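Local coordinates for protein halorhodopsin (PDB 2JAF) that pumps chloride ions across the membrane of Halobacterium salinarum, driven by light that its bound retinal absorbs, at residues L208-V213 / S235-F240. The protein carries 2 engineered substitutions. Residues are numbered along the deposited sequence; the frame is centred on the assembly and turned at random.
Sequences LGYPIV and SVLDVF. With RET (retinal), chain G.
Tyr210 and Leu237 both set CG anti to their own carbonyl carbon (chi1 -66° and -75°), which sends the two side chains past each other in opposite directions between the antiparallel segments 208-213 and 235-240, on helices 193-216 and 227-255. The tyrosine ring thereby lies between Leu237 and the chromophore. Over the middle of one face sits Leu237 CD1, a CH-pi contact 3.9 Å from the centroid; over the opposite face runs the retinal polyene, its C12 3.5 Å from Tyr210 CE2. Leu237 CD1 slips in beside Gly209, 3.5 Å from the backbone Gly209 C; the same methyl meets Val213 CG2 tip to tip.

At the far end of the ring, Tyr210 OH donates to Asp238 OD1 at 2.7 Å. The acceptor lies in the ring plane and offers its anti lone pair, with the carboxylate turned 36° from the ring. Asp238 OD2 takes a hydrogen bond with Tyr77 OH, so both oxygens are gripped and the carboxylate is held in place, with OD1 3.5 Å from retinal C14. A leucine in place of Tyr210 would probably leave Asp238 OD1 without its phenolic donor and cost the polyene the flat surface it lies on. Trp112 meets the tyrosine ring edge-to-face, and Pro211, where helix 193-216 kinks, touches retinal C5, in the ionone ring, through CB. Asp238 is consistent with the family's aspartate near the Schiff base, and with Tyr210 and Pro211 it forms one wall of the retinal pocket in the seven-transmembrane-helix fold of microbial rhodopsins.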
loop_
_atom_site.group_PDB
_atom_site.type_symbol
_atom_site.label_atom_id
_atom_site.label_comp_id
_atom_site.label_asym_id
_atom_site.label_seq_id
_atom_site.Cartn_x
_atom_site.Cartn_y
_atom_site.Cartn_z
ATOM N N LEU A 208 16.476 0.196 16.313
ATOM C CA LEU A 208 17.448 -0.896 16.313
ATOM C C LEU A 208 17.032 -1.977 17.309
ATOM O O LEU A 208 17.430 -3.140 17.183
ATOM C CB LEU A 208 18.843 -0.367 16.672
ATOM C CG LEU A 208 19.636 0.282 15.539
ATOM C CD1 LEU A 208 20.825 1.052 16.091
ATOM C CD2 LEU A 208 20.105 -0.812 14.588
ATOM N N GLY A 209 16.232 -1.601 18.304
ATOM C CA GLY A 209 15.787 -2.575 19.283
ATOM C C GLY A 209 14.893 -3.659 18.691
ATOM O O GLY A 209 14.917 -4.805 19.144
ATOM N N TYR A 210 14.102 -3.319 17.674
ATOM C CA TYR A 210 13.200 -4.316 17.098
ATOM C C TYR A 210 13.893 -5.529 16.477
ATOM O O TYR A 210 13.520 -6.664 16.769
ATOM C CB TYR A 210 12.235 -3.657 16.104
ATOM C CG TYR A 210 11.284 -2.700 16.793
ATOM C CD1 TYR A 210 11.692 -1.407 17.137
ATOM C CD2 TYR A 210 9.983 -3.089 17.118
ATOM C CE1 TYR A 210 10.818 -0.521 17.787
ATOM C CE2 TYR A 210 9.103 -2.213 17.770
ATOM C CZ TYR A 210 9.527 -0.931 18.098
ATOM O OH TYR A 210 8.657 -0.060 18.716
ATOM N N PRO A 211 14.908 -5.321 15.619
ATOM C CA PRO A 211 15.553 -6.515 15.055
ATOM C C PRO A 211 16.330 -7.314 16.106
ATOM O O PRO A 211 16.572 -8.508 15.934
ATOM C CB PRO A 211 16.447 -5.947 13.949
ATOM C CG PRO A 211 16.698 -4.509 14.379
ATOM C CD PRO A 211 15.337 -4.105 14.905
ATOM N N ILE A 212 16.715 -6.661 17.202
ATOM C CA ILE A 212 17.435 -7.361 18.263
ATOM C C ILE A 212 16.455 -8.292 18.967
ATOM O O ILE A 212 16.772 -9.449 19.242
ATOM C CB ILE A 212 18.036 -6.366 19.284
ATOM C CG1 ILE A 212 19.158 -5.575 18.609
ATOM C CG2 ILE A 212 18.561 -7.108 20.510
ATOM C CD1 ILE A 212 19.814 -4.533 19.500
ATOM N N VAL A 213 15.260 -7.785 19.259
ATOM C CA VAL A 213 14.245 -8.591 19.920
ATOM C C VAL A 213 13.890 -9.782 19.031
ATOM O O VAL A 213 13.773 -10.908 19.517
ATOM C CB VAL A 213 12.955 -7.775 20.195
ATOM C CG1 VAL A 213 11.839 -8.704 20.660
ATOM C CG2 VAL A 213 13.217 -6.722 21.274
ATOM N N SER A 235 6.461 -4.377 23.169
ATOM C CA SER A 235 5.524 -3.433 23.767
ATOM C C SER A 235 6.249 -2.263 24.408
ATOM O O SER A 235 5.827 -1.120 24.264
ATOM C CB SER A 235 4.637 -4.131 24.801
ATOM O OG SER A 235 3.742 -5.023 24.153
ATOM N N VAL A 236 7.340 -2.540 25.115
ATOM C CA VAL A 236 8.104 -1.459 25.734
ATOM C C VAL A 236 8.724 -0.580 24.647
ATOM O O VAL A 236 8.767 0.642 24.772
ATOM C CB VAL A 236 9.227 -1.998 26.640
ATOM C CG1 VAL A 236 10.140 -0.855 27.079
ATOM C CG2 VAL A 236 8.621 -2.683 27.857
ATOM N N LEU A 237 9.217 -1.199 23.579
ATOM C CA LEU A 237 9.806 -0.417 22.495
ATOM C C LEU A 237 8.742 0.497 21.893
ATOM O O LEU A 237 9.006 1.669 21.606
ATOM C CB LEU A 237 10.387 -1.337 21.416
ATOM C CG LEU A 237 11.711 -2.006 21.802
ATOM C CD1 LEU A 237 12.100 -3.011 20.735
ATOM C CD2 LEU A 237 12.812 -0.924 21.946
ATOM N N ASP A 238 7.538 -0.038 21.705
ATOM C CA ASP A 238 6.433 0.744 21.149
ATOM C C ASP A 238 6.112 1.958 22.022
ATOM O O ASP A 238 5.810 3.038 21.505
ATOM C CB ASP A 238 5.169 -0.114 21.027
ATOM C CG ASP A 238 5.120 -0.934 19.747
ATOM O OD1 ASP A 238 6.055 -0.861 18.921
ATOM O OD2 ASP A 238 4.119 -1.660 19.566
ATOM N N VAL A 239 6.171 1.784 23.339
ATOM C CA VAL A 239 5.866 2.888 24.243
ATOM C C VAL A 239 6.774 4.076 23.962
ATOM O O VAL A 239 6.312 5.209 23.879
ATOM C CB VAL A 239 6.015 2.474 25.731
ATOM C CG1 VAL A 239 5.932 3.711 26.623
ATOM C CG2 VAL A 239 4.914 1.488 26.116
ATOM N N PHE A 240 8.063 3.811 23.784
ATOM C CA PHE A 240 9.015 4.885 23.518
ATOM C C PHE A 240 9.100 5.313 22.055
ATOM O O PHE A 240 9.120 6.511 21.755
ATOM C CB PHE A 240 10.402 4.478 24.036
ATOM C CG PHE A 240 10.479 4.404 25.536
ATOM C CD1 PHE A 240 10.589 5.565 26.296
ATOM C CD2 PHE A 240 10.347 3.184 26.193
ATOM C CE1 PHE A 240 10.556 5.513 27.688
ATOM C CE2 PHE A 240 10.311 3.120 27.588
ATOM C CZ PHE A 240 10.414 4.287 28.336
HETATM C C1 RET G . 12.332 -6.728 11.886
HETATM C C2 RET G . 13.017 -8.124 11.499
HETATM C C3 RET G . 13.898 -8.131 10.226
HETATM C C4 RET G . 15.097 -7.085 10.365
HETATM C C5 RET G . 14.662 -5.632 10.811
HETATM C C6 RET G . 13.321 -5.421 11.564
HETATM C C7 RET G . 12.911 -4.008 11.869
HETATM C C8 RET G . 11.774 -3.473 12.391
HETATM C C9 RET G . 11.636 -2.113 12.840
HETATM C C10 RET G . 10.385 -1.934 13.435
HETATM C C11 RET G . 9.957 -0.748 13.991
HETATM C C12 RET G . 8.704 -0.691 14.621
HETATM C C13 RET G . 8.136 0.534 15.164
HETATM C C14 RET G . 6.830 0.338 15.700
HETATM C C15 RET G . 5.971 1.339 16.086
HETATM C C16 RET G . 11.024 -6.696 11.014
HETATM C C17 RET G . 11.965 -6.847 13.455
HETATM C C18 RET G . 15.642 -4.521 10.468
HETATM C C19 RET G . 12.873 -1.052 12.795
HETATM C C20 RET G . 8.901 1.870 15.184
#